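Alcohol dehydrogenase (Thermus thermophilus, PDB 2EIH) probably acts as a zinc-containing, nicotinamide-dependent alcohol dehydrogenase of the medium-chain family, and binds a zinc ion through four cysteines. Local coordinates at residues G102-I112 and G288-R296. Numbering follows the deposited sequence.
Sequences GEDNLCPRYQI and GSTMASKSR
The phenol ring of Tyr110 meets Met291 at its edge, where Met291 CG lies near the ring plane, while one ring face is covered from within its own segment by Asn105, whose CA sits 3.3 Å above the Tyr110 ring centre. Ile112 CD1 adds a second apolar touch on Met291 CG. Thr290 O lies close to the plane of the Asn105 amide, and Asn105 ND2 approaches it almost head-on, donating over 3.3 Å. The Asp104 carboxylate is gripped on both oxygens. Asp104 OD1 receives Lys294 N on its syn side (3.1 Å) but 22° out of the carboxylate plane, whereas Asp104 OD2 takes Lys294 NZ at 2.7 Å from above that plane, as a salt bridge. Turns about CG-CD (-87°) and CD-CE (-68°) curl the end of Lys294 round to set NZ over Asp104 OD2, and NZ also bonds Ser92 OG and Gly90 O. Cys107 binds the zinc ion with Cys93, Cys96 and Cys99. Four cysteines around one zinc are consistent with the structural-zinc lobe of medium-chain dehydrogenases, here joined to the loop leaving strand 285-288, outermost within this chain in the parallel sheet of the Rossmann-type domain; Gly288 bonds by its backbone to a second subunit. A water ties the segments together, donating to Asp104 OD2 and to Ala292 O (2.7 Å) while accepting from Tyr110 OH. Beyond the helix that ends in a Schellman motif at Gly102, Ser293 OG donates to Gly102 O over 2.7 Å and accepts from Ser295 OG. Leu100 of a third subunit packs on Ser293 and Lys294.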
loop_
_atom_site.group_PDB
_atom_site.type_symbol
_atom_site.label_atom_id
_atom_site.label_comp_id
_atom_site.label_asym_id
_atom_site.label_seq_id
_atom_site.Cartn_x
_atom_site.Cartn_y
_atom_site.Cartn_z
ATOM N N GLY A 102 14.344 -7.866 -0.644
ATOM C CA GLY A 102 13.876 -8.319 -1.941
ATOM C C GLY A 102 14.250 -7.374 -3.069
ATOM O O GLY A 102 14.277 -7.767 -4.234
ATOM N N GLU A 103 14.540 -6.128 -2.716
ATOM C CA GLU A 103 14.901 -5.107 -3.688
ATOM C C GLU A 103 16.352 -5.249 -4.151
ATOM O O GLU A 103 17.130 -4.294 -4.096
ATOM C CB GLU A 103 14.686 -3.721 -3.075
ATOM C CG GLU A 103 13.235 -3.389 -2.746
ATOM C CD GLU A 103 13.113 -2.423 -1.584
ATOM O OE1 GLU A 103 11.971 -2.046 -1.237
ATOM O OE2 GLU A 103 14.162 -2.049 -1.008
ATOM N N ASP A 104 16.712 -6.437 -4.623
ATOM C CA ASP A 104 18.074 -6.691 -5.077
ATOM C C ASP A 104 18.503 -5.749 -6.205
ATOM O O ASP A 104 19.665 -5.332 -6.268
ATOM C CB ASP A 104 18.212 -8.157 -5.514
ATOM C CG ASP A 104 17.284 -8.520 -6.665
ATOM O OD1 ASP A 104 16.059 -8.360 -6.522
ATOM O OD2 ASP A 104 17.792 -8.966 -7.708
ATOM N N ASN A 105 17.562 -5.401 -7.083
ATOM C CA ASN A 105 17.842 -4.502 -8.208
ATOM C C ASN A 105 18.172 -3.087 -7.729
ATOM O O ASN A 105 18.462 -2.193 -8.529
ATOM C CB ASN A 105 16.657 -4.479 -9.199
ATOM C CG ASN A 105 15.376 -3.926 -8.590
ATOM O OD1 ASN A 105 14.971 -4.322 -7.499
ATOM N ND2 ASN A 105 14.724 -3.018 -9.307
ATOM N N LEU A 106 18.117 -2.890 -6.416
ATOM C CA LEU A 106 18.444 -1.597 -5.828
ATOM C C LEU A 106 19.674 -1.735 -4.936
ATOM O O LEU A 106 20.043 -0.814 -4.209
ATOM C CB LEU A 106 17.262 -1.033 -5.028
ATOM C CG LEU A 106 16.272 -0.130 -5.782
ATOM C CD1 LEU A 106 16.986 1.127 -6.281
ATOM C CD2 LEU A 106 15.677 -0.894 -6.961
ATOM N N CYS A 107 20.308 -2.901 -4.997
ATOM C CA CYS A 107 21.516 -3.160 -4.222
ATOM C C CYS A 107 22.628 -2.225 -4.688
ATOM O O CYS A 107 22.750 -1.930 -5.878
ATOM C CB CYS A 107 21.964 -4.613 -4.411
ATOM S SG CYS A 107 23.663 -4.952 -3.861
ATOM N N PRO A 108 23.451 -1.735 -3.754
ATOM C CA PRO A 108 24.533 -0.838 -4.164
ATOM C C PRO A 108 25.549 -1.547 -5.071
ATOM O O PRO A 108 26.227 -0.900 -5.873
ATOM C CB PRO A 108 25.124 -0.379 -2.831
ATOM C CG PRO A 108 24.833 -1.534 -1.910
ATOM C CD PRO A 108 23.427 -1.912 -2.291
ATOM N N ARG A 109 25.624 -2.876 -4.955
ATOM C CA ARG A 109 26.543 -3.702 -5.754
ATOM C C ARG A 109 25.812 -4.458 -6.870
ATOM O O ARG A 109 26.362 -5.382 -7.473
ATOM C CB ARG A 109 27.262 -4.719 -4.854
ATOM C CG ARG A 109 28.248 -4.115 -3.854
ATOM C CD ARG A 109 29.500 -3.591 -4.562
ATOM N NE ARG A 109 30.399 -2.836 -3.683
ATOM C CZ ARG A 109 30.173 -1.593 -3.253
ATOM N NH1 ARG A 109 31.049 -0.993 -2.455
ATOM N NH2 ARG A 109 29.074 -0.945 -3.624
ATOM N N TYR A 110 24.573 -4.058 -7.134
ATOM C CA TYR A 110 23.752 -4.687 -8.152
ATOM C C TYR A 110 24.428 -4.727 -9.503
ATOM O O TYR A 110 25.020 -3.742 -9.944
ATOM C CB TYR A 110 22.425 -3.952 -8.287
ATOM C CG TYR A 110 21.446 -4.640 -9.205
ATOM C CD1 TYR A 110 20.897 -3.965 -10.293
ATOM C CD2 TYR A 110 21.040 -5.949 -8.964
ATOM C CE1 TYR A 110 19.963 -4.571 -11.121
ATOM C CE2 TYR A 110 20.107 -6.574 -9.775
ATOM C CZ TYR A 110 19.563 -5.878 -10.855
ATOM O OH TYR A 110 18.601 -6.473 -11.645
ATOM N N GLN A 111 24.326 -5.872 -10.164
ATOM C CA GLN A 111 24.924 -6.045 -11.473
ATOM C C GLN A 111 24.121 -6.975 -12.359
ATOM O O GLN A 111 23.651 -8.036 -11.930
ATOM C CB GLN A 111 26.325 -6.600 -11.330
ATOM C CG GLN A 111 27.376 -5.548 -11.284
ATOM C CD GLN A 111 28.750 -6.157 -11.166
ATOM O OE1 GLN A 111 29.036 -7.188 -11.789
ATOM N NE2 GLN A 111 29.618 -5.523 -10.376
ATOM N N ILE A 112 23.968 -6.574 -13.609
ATOM C CA ILE A 112 23.236 -7.393 -14.550
ATOM C C ILE A 112 24.251 -8.268 -15.271
ATOM O O ILE A 112 25.284 -7.776 -15.728
ATOM C CB ILE A 112 22.490 -6.525 -15.573
ATOM C CG1 ILE A 112 21.733 -5.404 -14.845
ATOM C CG2 ILE A 112 21.520 -7.382 -16.361
ATOM C CD1 ILE A 112 20.979 -4.467 -15.762
ATOM N N GLY A 288 10.696 6.202 -12.838
ATOM C CA GLY A 288 11.772 5.520 -13.541
ATOM C C GLY A 288 11.836 4.082 -13.046
ATOM O O GLY A 288 11.624 3.826 -11.862
ATOM N N SER A 289 12.127 3.142 -13.936
ATOM C CA SER A 289 12.194 1.751 -13.546
ATOM C C SER A 289 13.237 0.959 -14.316
ATOM O O SER A 289 13.256 0.957 -15.544
ATOM C CB SER A 289 10.825 1.092 -13.718
ATOM O OG SER A 289 10.906 -0.331 -13.567
ATOM N N THR A 290 14.111 0.287 -13.585
ATOM C CA THR A 290 15.136 -0.527 -14.211
ATOM C C THR A 290 15.028 -1.911 -13.617
ATOM O O THR A 290 15.079 -2.074 -12.403
ATOM C CB THR A 290 16.551 0.044 -13.962
ATOM O OG1 THR A 290 16.679 1.326 -14.598
ATOM C CG2 THR A 290 17.609 -0.890 -14.540
ATOM N N MET A 291 14.852 -2.903 -14.479
ATOM C CA MET A 291 14.732 -4.290 -14.034
ATOM C C MET A 291 13.609 -4.491 -12.999
ATOM O O MET A 291 12.598 -3.784 -13.015
ATOM C CB MET A 291 16.073 -4.766 -13.462
ATOM C CG MET A 291 17.142 -5.086 -14.521
ATOM S SD MET A 291 16.835 -6.594 -15.502
ATOM C CE MET A 291 17.545 -7.885 -14.465
ATOM N N ALA A 292 13.784 -5.465 -12.114
ATOM C CA ALA A 292 12.796 -5.763 -11.090
ATOM C C ALA A 292 13.421 -6.716 -10.090
ATOM O O ALA A 292 14.575 -7.119 -10.241
ATOM C CB ALA A 292 11.564 -6.406 -11.712
ATOM N N SER A 293 12.659 -7.070 -9.064
ATOM C CA SER A 293 13.133 -7.991 -8.042
ATOM C C SER A 293 13.202 -9.406 -8.617
ATOM O O SER A 293 12.312 -9.821 -9.361
ATOM C CB SER A 293 12.185 -7.967 -6.843
ATOM O OG SER A 293 12.537 -8.971 -5.920
ATOM N N LYS A 294 14.255 -10.142 -8.276
ATOM C CA LYS A 294 14.408 -11.507 -8.763
ATOM C C LYS A 294 13.199 -12.386 -8.482
ATOM O O LYS A 294 12.893 -13.295 -9.245
ATOM C CB LYS A 294 15.638 -12.161 -8.137
ATOM C CG LYS A 294 16.948 -11.748 -8.733
ATOM C CD LYS A 294 18.044 -12.718 -8.307
ATOM C CE LYS A 294 18.661 -12.325 -6.974
ATOM N NZ LYS A 294 19.429 -11.052 -7.097
ATOM N N SER A 295 12.523 -12.116 -7.376
ATOM C CA SER A 295 11.359 -12.902 -6.981
ATOM C C SER A 295 10.243 -12.852 -8.015
ATOM O O SER A 295 9.461 -13.788 -8.134
ATOM C CB SER A 295 10.832 -12.407 -5.628
ATOM O OG SER A 295 10.466 -11.028 -5.698
ATOM N N ARG A 296 10.184 -11.759 -8.764
ATOM C CA ARG A 296 9.159 -11.581 -9.781
ATOM C C ARG A 296 9.249 -12.572 -10.944
ATOM O O ARG A 296 8.268 -12.768 -11.655
ATOM C CB ARG A 296 9.225 -10.162 -10.340
ATOM C CG ARG A 296 9.141 -9.080 -9.281
ATOM C CD ARG A 296 7.744 -9.025 -8.689
ATOM N NE ARG A 296 7.593 -7.894 -7.778
ATOM C CZ ARG A 296 7.873 -7.931 -6.482
ATOM N NH1 ARG A 296 7.703 -6.844 -5.746
ATOM N NH2 ARG A 296 8.298 -9.058 -5.924
HETATM O O HOH W 1 16.881 -8.475 -10.130
#